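PDB 5U47: penicillin binding protein 2X from Streptococcus thermophilus, which probably acts as a transpeptidase that cross-links peptidoglycan strands during septal cell-wall synthesis and is the kind of enzyme that beta-lactams inactivate. Local coordinates for residues K298-S303 with S376-G381; K369-Y374 with V401-S406. The protein carries 1 engineered substitution. All blocks are in the same frame, centred on the assembly; numbering follows the deposited sequence.

Contact 1: residues K298-S303 with S376-G381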
ATOM      1  N   LYS A 298      -7.948 -21.416  -4.668  1.00 27.25           N
ATOM      2  CA  LYS A 298      -8.922 -22.216  -5.420  1.00 29.44           C
ATOM      3  C   LYS A 298      -9.855 -21.346  -6.264  1.00 29.32           C
ATOM      4  O   LYS A 298     -10.496 -21.852  -7.175  1.00 29.88           O
ATOM      5  CB  LYS A 298      -9.770 -23.093  -4.481  1.00 31.05           C
ATOM      6  CG  LYS A 298      -8.961 -24.108  -3.691  1.00 31.47           C
ATOM      7  CD  LYS A 298      -9.806 -24.948  -2.747  1.00 33.10           C
ATOM      8  CE  LYS A 298      -8.938 -26.058  -2.151  1.00 34.92           C
ATOM      9  NZ  LYS A 298      -9.476 -26.654  -0.921  1.00 35.11           N
ATOM     10  N   VAL A 299      -9.939 -20.050  -5.953  1.00 28.38           N
ATOM     11  CA  VAL A 299     -10.746 -19.116  -6.740  1.00 28.24           C
ATOM     12  C   VAL A 299     -10.081 -19.024  -8.108  1.00 28.60           C
ATOM     13  O   VAL A 299     -10.755 -19.160  -9.136  1.00 28.69           O
ATOM     14  CB  VAL A 299     -10.847 -17.722  -6.068  1.00 26.95           C
ATOM     15  CG1 VAL A 299     -11.541 -16.701  -6.957  1.00 27.33           C
ATOM     16  CG2 VAL A 299     -11.601 -17.808  -4.743  1.00 27.04           C
ATOM     17  N   MET A 300      -8.765 -18.797  -8.116  1.00 27.53           N
ATOM     18  CA  MET A 300      -8.010 -18.723  -9.367  1.00 28.57           C
ATOM     19  C   MET A 300      -8.100 -20.060 -10.110  1.00 29.36           C
ATOM     20  O   MET A 300      -8.320 -20.079 -11.322  1.00 28.95           O
ATOM     21  CB  MET A 300      -6.539 -18.385  -9.125  1.00 29.27           C
ATOM     22  CG  MET A 300      -6.187 -16.942  -8.788  1.00 30.03           C
ATOM     23  SD  MET A 300      -6.878 -16.215  -7.287  1.00 32.61           S
ATOM     24  CE  MET A 300      -8.358 -15.487  -7.926  1.00 31.08           C
ATOM     25  N   LEU A 301      -7.934 -21.163  -9.372  1.00 29.20           N
ATOM     26  CA  LEU A 301      -7.989 -22.512  -9.953  1.00 30.44           C
ATOM     27  C   LEU A 301      -9.291 -22.773 -10.658  1.00 30.42           C
ATOM     28  O   LEU A 301      -9.298 -23.205 -11.800  1.00 32.58           O
ATOM     29  CB  LEU A 301      -7.826 -23.594  -8.895  1.00 32.51           C
ATOM     30  CG  LEU A 301      -7.947 -25.007  -9.527  1.00 35.15           C
ATOM     31  CD1 LEU A 301      -6.682 -25.364 -10.287  1.00 36.66           C
ATOM     32  CD2 LEU A 301      -8.236 -26.041  -8.498  1.00 38.62           C
ATOM     33  N   LEU A 302     -10.390 -22.546  -9.949  1.00 30.89           N
ATOM     34  CA  LEU A 302     -11.717 -22.737 -10.493  1.00 31.09           C
ATOM     35  C   LEU A 302     -11.953 -21.880 -11.728  1.00 30.70           C
ATOM     36  O   LEU A 302     -12.522 -22.368 -12.705  1.00 31.45           O
ATOM     37  CB  LEU A 302     -12.781 -22.423  -9.442  1.00 31.82           C
ATOM     38  CG  LEU A 302     -14.239 -22.580  -9.885  1.00 32.79           C
ATOM     39  CD1 LEU A 302     -14.532 -24.010 -10.296  1.00 35.14           C
ATOM     40  CD2 LEU A 302     -15.183 -22.159  -8.778  1.00 33.26           C
ATOM     41  N   SER A 303     -11.513 -20.616 -11.690  1.00 29.47           N
ATOM     42  CA  SER A 303     -11.706 -19.724 -12.844  1.00 31.15           C
ATOM     43  C   SER A 303     -10.972 -20.253 -14.070  1.00 31.52           C
ATOM     44  O   SER A 303     -11.468 -20.130 -15.188  1.00 32.86           O
ATOM     45  CB  SER A 303     -11.256 -18.288 -12.561  1.00 30.44           C
ATOM     46  OG  SER A 303      -9.848 -18.169 -12.452  1.00 30.70           O
ATOM     47  N   SER A 376       0.863 -17.651 -14.288  1.00 34.85           N
ATOM     48  CA  SER A 376       1.690 -16.630 -14.907  1.00 34.68           C
ATOM     49  C   SER A 376       0.785 -15.472 -15.400  1.00 32.38           C
ATOM     50  O   SER A 376       1.106 -14.300 -15.188  1.00 33.36           O
ATOM     51  CB  SER A 376       2.530 -17.248 -16.029  1.00 38.05           C
ATOM     52  OG  SER A 376       3.449 -16.301 -16.528  1.00 42.51           O
ATOM     53  N   LEU A 377      -0.360 -15.798 -16.000  1.00 30.42           N
ATOM     54  CA  LEU A 377      -1.326 -14.774 -16.436  1.00 30.35           C
ATOM     55  C   LEU A 377      -1.877 -13.965 -15.251  1.00 28.61           C
ATOM     56  O   LEU A 377      -2.178 -12.777 -15.389  1.00 25.96           O
ATOM     57  CB  LEU A 377      -2.479 -15.410 -17.198  1.00 32.23           C
ATOM     58  CG  LEU A 377      -2.172 -16.007 -18.582  1.00 34.18           C
ATOM     59  CD1 LEU A 377      -3.419 -16.663 -19.132  1.00 34.63           C
ATOM     60  CD2 LEU A 377      -1.667 -14.953 -19.558  1.00 35.49           C
ATOM     61  N   TYR A 378      -2.026 -14.641 -14.106  1.00 27.78           N
ATOM     62  CA  TYR A 378      -2.435 -14.011 -12.851  1.00 26.91           C
ATOM     63  C   TYR A 378      -1.248 -13.265 -12.179  1.00 25.68           C
ATOM     64  O   TYR A 378      -1.421 -12.625 -11.138  1.00 24.97           O
ATOM     65  CB  TYR A 378      -3.067 -15.027 -11.900  1.00 26.18           C
ATOM     66  CG  TYR A 378      -4.569 -15.212 -12.064  1.00 26.67           C
ATOM     67  CD1 TYR A 378      -5.448 -14.197 -11.682  1.00 25.80           C
ATOM     68  CD2 TYR A 378      -5.118 -16.417 -12.531  1.00 27.75           C
ATOM     69  CE1 TYR A 378      -6.818 -14.353 -11.784  1.00 26.65           C
ATOM     70  CE2 TYR A 378      -6.493 -16.586 -12.645  1.00 27.26           C
ATOM     71  CZ  TYR A 378      -7.345 -15.554 -12.261  1.00 27.71           C
ATOM     72  OH  TYR A 378      -8.723 -15.688 -12.366  1.00 28.05           O
ATOM     73  N   LYS A 379      -0.063 -13.406 -12.773  1.00 25.38           N
ATOM     74  CA  LYS A 379       1.171 -12.706 -12.384  1.00 26.85           C
ATOM     75  C   LYS A 379       1.824 -13.084 -11.063  1.00 26.45           C
ATOM     76  O   LYS A 379       2.629 -12.296 -10.505  1.00 26.47           O
ATOM     77  CB  LYS A 379       1.002 -11.177 -12.471  1.00 27.37           C
ATOM     78  CG  LYS A 379       0.716 -10.673 -13.874  1.00 29.78           C
ATOM     79  CD  LYS A 379       0.634  -9.154 -13.893  1.00 31.75           C
ATOM     80  CE  LYS A 379       0.364  -8.629 -15.292  1.00 35.40           C
ATOM     81  NZ  LYS A 379       1.532  -8.805 -16.199  1.00 38.50           N
ATOM     82  N   PHE A 380       1.490 -14.259 -10.548  1.00 25.90           N
ATOM     83  CA  PHE A 380       2.163 -14.739  -9.349  1.00 26.32           C
ATOM     84  C   PHE A 380       3.645 -14.883  -9.629  1.00 26.88           C
ATOM     85  O   PHE A 380       4.052 -15.203 -10.760  1.00 25.93           O
ATOM     86  CB  PHE A 380       1.526 -16.015  -8.832  1.00 26.83           C
ATOM     87  CG  PHE A 380       0.152 -15.781  -8.284  1.00 26.43           C
ATOM     88  CD1 PHE A 380      -0.001 -15.107  -7.092  1.00 25.51           C
ATOM     89  CD2 PHE A 380      -0.982 -16.178  -8.984  1.00 27.12           C
ATOM     90  CE1 PHE A 380      -1.255 -14.856  -6.568  1.00 26.67           C
ATOM     91  CE2 PHE A 380      -2.251 -15.928  -8.469  1.00 27.64           C
ATOM     92  CZ  PHE A 380      -2.385 -15.268  -7.257  1.00 26.87           C
ATOM     93  N   GLY A 381       4.455 -14.563  -8.619  1.00 27.41           N
ATOM     94  CA  GLY A 381       5.914 -14.555  -8.758  1.00 28.55           C
ATOM     95  C   GLY A 381       6.462 -13.225  -9.304  1.00 29.46           C
ATOM     96  O   GLY A 381       7.677 -13.048  -9.404  1.00 30.53           O
TER
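Met-300 and Tyr-378 mark the closest backbone approach, their CA atoms 8.1 Å apart, where a helical turn at 298-303 faces 376-381, which carries the last residues of helix 368-377 and the turn after it; Lys-379 there takes a positive phi (69°) and closes that helix with a Schellman motif. The gap is bridged by side chains. Met-300 lays its CG squarely over the middle of the Tyr-378 ring, 3.7 Å from the ring centroid and only 4° off the ring normal, a CH-pi contact. Its CG stands anti to the carbonyl carbon (chi1 -76°), and the chain then bends at chi2 and chi3. The sulfur therefore stays on the same face but farther out, with SD 5.0 Å from the Tyr-378 centroid, a more distant Met-aromatic contact. The same CG also meets the edge of a second ring, lying 4.1 Å from CE2 of Phe-380.

At the far end of the tyrosine the contact turns polar. Tyr-378 OH donates to OG of Ser-303 at 2.7 Å, and that OG in turn donates to the carbonyl O of Met-300, also at 2.7 Å. This second bond folds the serine hydroxyl back onto its own helix and commits its proton, so the oxygen meets the phenol as an acceptor. The two bonds form a short chain from phenol to serine to backbone carbonyl and hold the phenol end in place while Met-300 packs on the ring face.

All this belongs to the transpeptidase domain. The first turn of helix 297-308 carries Lys-298 of what is probably the SxxK motif, its NZ hydrogen-bonded to Ser-295, Ser-354 and Asn-356. Ile-426 of helix 416-427 packs on both Met-300 and Tyr-378, and Thr-469 of helix 463-478 touches Ser-303.

Contact 2: residues K369-Y374 with V401-S406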
ATOM      1  N   LYS A 369       1.181 -27.750 -17.381  1.00 45.06           N
ATOM      2  CA  LYS A 369       1.573 -26.669 -18.289  1.00 44.37           C
ATOM      3  C   LYS A 369       0.520 -25.553 -18.335  1.00 42.83           C
ATOM      4  O   LYS A 369       0.855 -24.350 -18.210  1.00 40.59           O
ATOM      5  CB  LYS A 369       1.816 -27.242 -19.686  1.00 47.11           C
ATOM      6  CG  LYS A 369       2.029 -26.238 -20.795  1.00 47.85           C
ATOM      7  CD  LYS A 369       2.173 -26.976 -22.117  1.00 50.97           C
ATOM      8  CE  LYS A 369       2.064 -26.046 -23.312  1.00 52.16           C
ATOM      9  NZ  LYS A 369       3.012 -24.907 -23.228  1.00 54.03           N
ATOM     10  N   VAL A 370      -0.739 -25.954 -18.512  1.00 40.84           N
ATOM     11  CA  VAL A 370      -1.858 -25.013 -18.571  1.00 40.20           C
ATOM     12  C   VAL A 370      -2.022 -24.268 -17.236  1.00 39.12           C
ATOM     13  O   VAL A 370      -2.044 -23.035 -17.208  1.00 37.67           O
ATOM     14  CB  VAL A 370      -3.171 -25.728 -18.978  1.00 40.72           C
ATOM     15  CG1 VAL A 370      -4.374 -24.804 -18.803  1.00 40.48           C
ATOM     16  CG2 VAL A 370      -3.088 -26.213 -20.432  1.00 42.82           C
ATOM     17  N   TRP A 371      -2.119 -25.008 -16.134  1.00 37.30           N
ATOM     18  CA  TRP A 371      -2.253 -24.375 -14.820  1.00 36.14           C
ATOM     19  C   TRP A 371      -1.097 -23.408 -14.532  1.00 36.26           C
ATOM     20  O   TRP A 371      -1.323 -22.277 -14.068  1.00 34.92           O
ATOM     21  CB  TRP A 371      -2.395 -25.423 -13.706  1.00 35.74           C
ATOM     22  CG  TRP A 371      -2.429 -24.854 -12.290  1.00 34.48           C
ATOM     23  CD1 TRP A 371      -1.650 -25.237 -11.235  1.00 35.20           C
ATOM     24  CD2 TRP A 371      -3.254 -23.777 -11.803  1.00 33.17           C
ATOM     25  NE1 TRP A 371      -1.946 -24.474 -10.117  1.00 34.35           N
ATOM     26  CE2 TRP A 371      -2.927 -23.576 -10.442  1.00 32.67           C
ATOM     27  CE3 TRP A 371      -4.236 -22.963 -12.388  1.00 32.94           C
ATOM     28  CZ2 TRP A 371      -3.550 -22.600  -9.660  1.00 31.27           C
ATOM     29  CZ3 TRP A 371      -4.844 -21.991 -11.616  1.00 32.17           C
ATOM     30  CH2 TRP A 371      -4.505 -21.819 -10.263  1.00 31.32           C
ATOM     31  N   SER A 372       0.125 -23.832 -14.814  1.00 36.91           N
ATOM     32  CA  SER A 372       1.289 -22.999 -14.558  1.00 38.49           C
ATOM     33  C   SER A 372       1.234 -21.676 -15.383  1.00 38.39           C
ATOM     34  O   SER A 372       1.663 -20.597 -14.909  1.00 35.50           O
ATOM     35  CB  SER A 372       2.572 -23.788 -14.829  1.00 41.24           C
ATOM     36  OG  SER A 372       3.717 -22.958 -14.686  1.00 43.90           O
ATOM     37  N   ASN A 373       0.673 -21.770 -16.587  1.00 38.58           N
ATOM     38  CA  ASN A 373       0.501 -20.610 -17.442  1.00 39.11           C
ATOM     39  C   ASN A 373      -0.591 -19.682 -16.878  1.00 36.84           C
ATOM     40  O   ASN A 373      -0.482 -18.464 -17.007  1.00 35.84           O
ATOM     41  CB  ASN A 373       0.143 -21.033 -18.863  1.00 40.13           C
ATOM     42  CG  ASN A 373       0.195 -19.881 -19.834  1.00 39.87           C
ATOM     43  OD1 ASN A 373      -0.823 -19.509 -20.418  1.00 39.06           O
ATOM     44  ND2 ASN A 373       1.377 -19.270 -19.976  1.00 39.73           N
ATOM     45  N   TYR A 374      -1.648 -20.252 -16.283  1.00 36.43           N
ATOM     46  CA  TYR A 374      -2.690 -19.418 -15.641  1.00 35.79           C
ATOM     47  C   TYR A 374      -2.112 -18.635 -14.477  1.00 34.14           C
ATOM     48  O   TYR A 374      -2.445 -17.462 -14.304  1.00 33.81           O
ATOM     49  CB  TYR A 374      -3.940 -20.204 -15.208  1.00 34.97           C
ATOM     50  CG  TYR A 374      -4.954 -20.385 -16.318  1.00 35.41           C
ATOM     51  CD1 TYR A 374      -5.740 -19.316 -16.740  1.00 35.04           C
ATOM     52  CD2 TYR A 374      -5.141 -21.624 -16.950  1.00 37.53           C
ATOM     53  CE1 TYR A 374      -6.665 -19.457 -17.761  1.00 34.60           C
ATOM     54  CE2 TYR A 374      -6.072 -21.774 -17.971  1.00 35.96           C
ATOM     55  CZ  TYR A 374      -6.829 -20.686 -18.370  1.00 37.28           C
ATOM     56  OH  TYR A 374      -7.758 -20.807 -19.384  1.00 36.86           O
ATOM     57  N   VAL A 401       5.251 -31.457  -8.199  1.00 38.83           N
ATOM     58  CA  VAL A 401       4.538 -31.581  -6.929  1.00 39.24           C
ATOM     59  C   VAL A 401       4.006 -30.219  -6.455  1.00 36.59           C
ATOM     60  O   VAL A 401       2.840 -30.127  -6.061  1.00 35.85           O
ATOM     61  CB  VAL A 401       5.418 -32.226  -5.834  1.00 39.94           C
ATOM     62  CG1 VAL A 401       4.632 -32.341  -4.526  1.00 39.83           C
ATOM     63  CG2 VAL A 401       5.916 -33.585  -6.292  1.00 42.11           C
ATOM     64  N   ASN A 402       4.840 -29.172  -6.497  1.00 36.13           N
ATOM     65  CA  ASN A 402       4.400 -27.828  -6.113  1.00 35.34           C
ATOM     66  C   ASN A 402       3.288 -27.311  -7.031  1.00 34.86           C
ATOM     67  O   ASN A 402       2.381 -26.652  -6.561  1.00 33.61           O
ATOM     68  CB  ASN A 402       5.524 -26.792  -6.158  1.00 35.89           C
ATOM     69  CG  ASN A 402       6.597 -27.039  -5.132  1.00 37.97           C
ATOM     70  OD1 ASN A 402       7.351 -27.970  -5.246  1.00 39.94           O
ATOM     71  ND2 ASN A 402       6.712 -26.136  -4.162  1.00 41.49           N
ATOM     72  N   ILE A 403       3.381 -27.581  -8.336  1.00 35.50           N
ATOM     73  CA  ILE A 403       2.353 -27.121  -9.284  1.00 35.88           C
ATOM     74  C   ILE A 403       0.982 -27.713  -8.911  1.00 36.21           C
ATOM     75  O   ILE A 403      -0.023 -27.000  -8.937  1.00 35.34           O
ATOM     76  CB  ILE A 403       2.720 -27.431 -10.745  1.00 38.05           C
ATOM     77  CG1 ILE A 403       3.953 -26.623 -11.163  1.00 38.52           C
ATOM     78  CG2 ILE A 403       1.568 -27.061 -11.679  1.00 37.86           C
ATOM     79  CD1 ILE A 403       4.483 -26.994 -12.536  1.00 39.84           C
ATOM     80  N   ALA A 404       0.945 -28.990  -8.529  1.00 36.49           N
ATOM     81  CA  ALA A 404      -0.314 -29.614  -8.093  1.00 37.09           C
ATOM     82  C   ALA A 404      -0.801 -28.989  -6.777  1.00 36.33           C
ATOM     83  O   ALA A 404      -1.970 -28.656  -6.628  1.00 36.52           O
ATOM     84  CB  ALA A 404      -0.148 -31.115  -7.923  1.00 38.64           C
ATOM     85  N   GLN A 405       0.103 -28.851  -5.821  1.00 36.74           N
ATOM     86  CA  GLN A 405      -0.240 -28.275  -4.518  1.00 35.92           C
ATOM     87  C   GLN A 405      -0.724 -26.842  -4.637  1.00 33.82           C
ATOM     88  O   GLN A 405      -1.575 -26.421  -3.867  1.00 33.22           O
ATOM     89  CB  GLN A 405       0.967 -28.314  -3.582  1.00 37.25           C
ATOM     90  CG  GLN A 405       1.349 -29.712  -3.100  1.00 40.41           C
ATOM     91  CD  GLN A 405       2.685 -29.737  -2.376  1.00 42.18           C
ATOM     92  OE1 GLN A 405       3.599 -28.948  -2.681  1.00 44.72           O
ATOM     93  NE2 GLN A 405       2.821 -30.653  -1.439  1.00 47.00           N
ATOM     94  N   SER A 406      -0.161 -26.094  -5.590  1.00 32.80           N
ATOM     95  CA  SER A 406      -0.542 -24.698  -5.797  1.00 32.88           C
ATOM     96  C   SER A 406      -2.032 -24.547  -6.112  1.00 32.67           C
ATOM     97  O   SER A 406      -2.588 -23.456  -5.903  1.00 31.54           O
ATOM     98  CB  SER A 406       0.302 -24.032  -6.906  1.00 31.90           C
ATOM     99  OG  SER A 406      -0.009 -24.567  -8.182  1.00 33.43           O
TER
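The indole NE1 of Trp-371 donates to OG of Ser-406 at 2.7 Å, with an N-H...O angle of 150°. The acceptor lies at the indole edge, 17° out of the ring plane, and the bond is bent. Ser-406 passes the polarity on, because its OG donates to the carbonyl O of Ile-403 in the preceding turn, 2.5 Å away. That OG sits between the backbone N and the carbonyl carbon, which is what brings it back over the turn. One hydroxyl thus accepts the indole N-H and donates its own O-H to the backbone, and the buried indole N-H has a partner in 401-406.

The pairing is between helices of the transpeptidase domain, whose fold is that of the beta-lactamase clan: helix 368-377 lies against the short helix 400-405, and Ser-372 and Ile-403 bring their CA atoms to 6.8 Å. The indole ring also packs on Leu-301 and Ala-304 of helix 297-308, which places it near, but not touching, the residues of the probable SxxK motif.

The apolar contacts centre on Ile-403. With CG anti to the backbone N (chi1 175°), Trp-371 reaches across to the other helix, and CD1 comes 3.7 Å from CG2 of Ile-403. CD1 also lies 3.3 Å from the carbonyl O of Ile-403, which sits in the ring plane at this edge. The other branch of the isoleucine, ending in CD1, passes Ser-372 at 4.4 Å from its CB. The hydroxyl of Ser-372 is engaged elsewhere, bonded to Gln-398, a residue whose side chain also packs on Ile-403.

In the fold
From the N terminus, helix 297-308 comes first and supplies 298-303. The chain then runs through helix 356-366 into helix 368-377, whose earlier part provides 369-374 and whose last residues open 376-381. There contact 1 closes a loop of 72 intervening residues. Farther on, 401-406, separated by 26 residues from 369-374, returns to it and closes contact 2. The segments alternate along the chain, so the two loops cross instead of nesting. Helix 368-377 is common to both, and their centres lie about 9 Å apart. They touch directly where CH2 of Trp-371 packs 3.6 Å from CA of Leu-301, tying helices 297-308, 368-377 and 400-405 together within the transpeptidase domain.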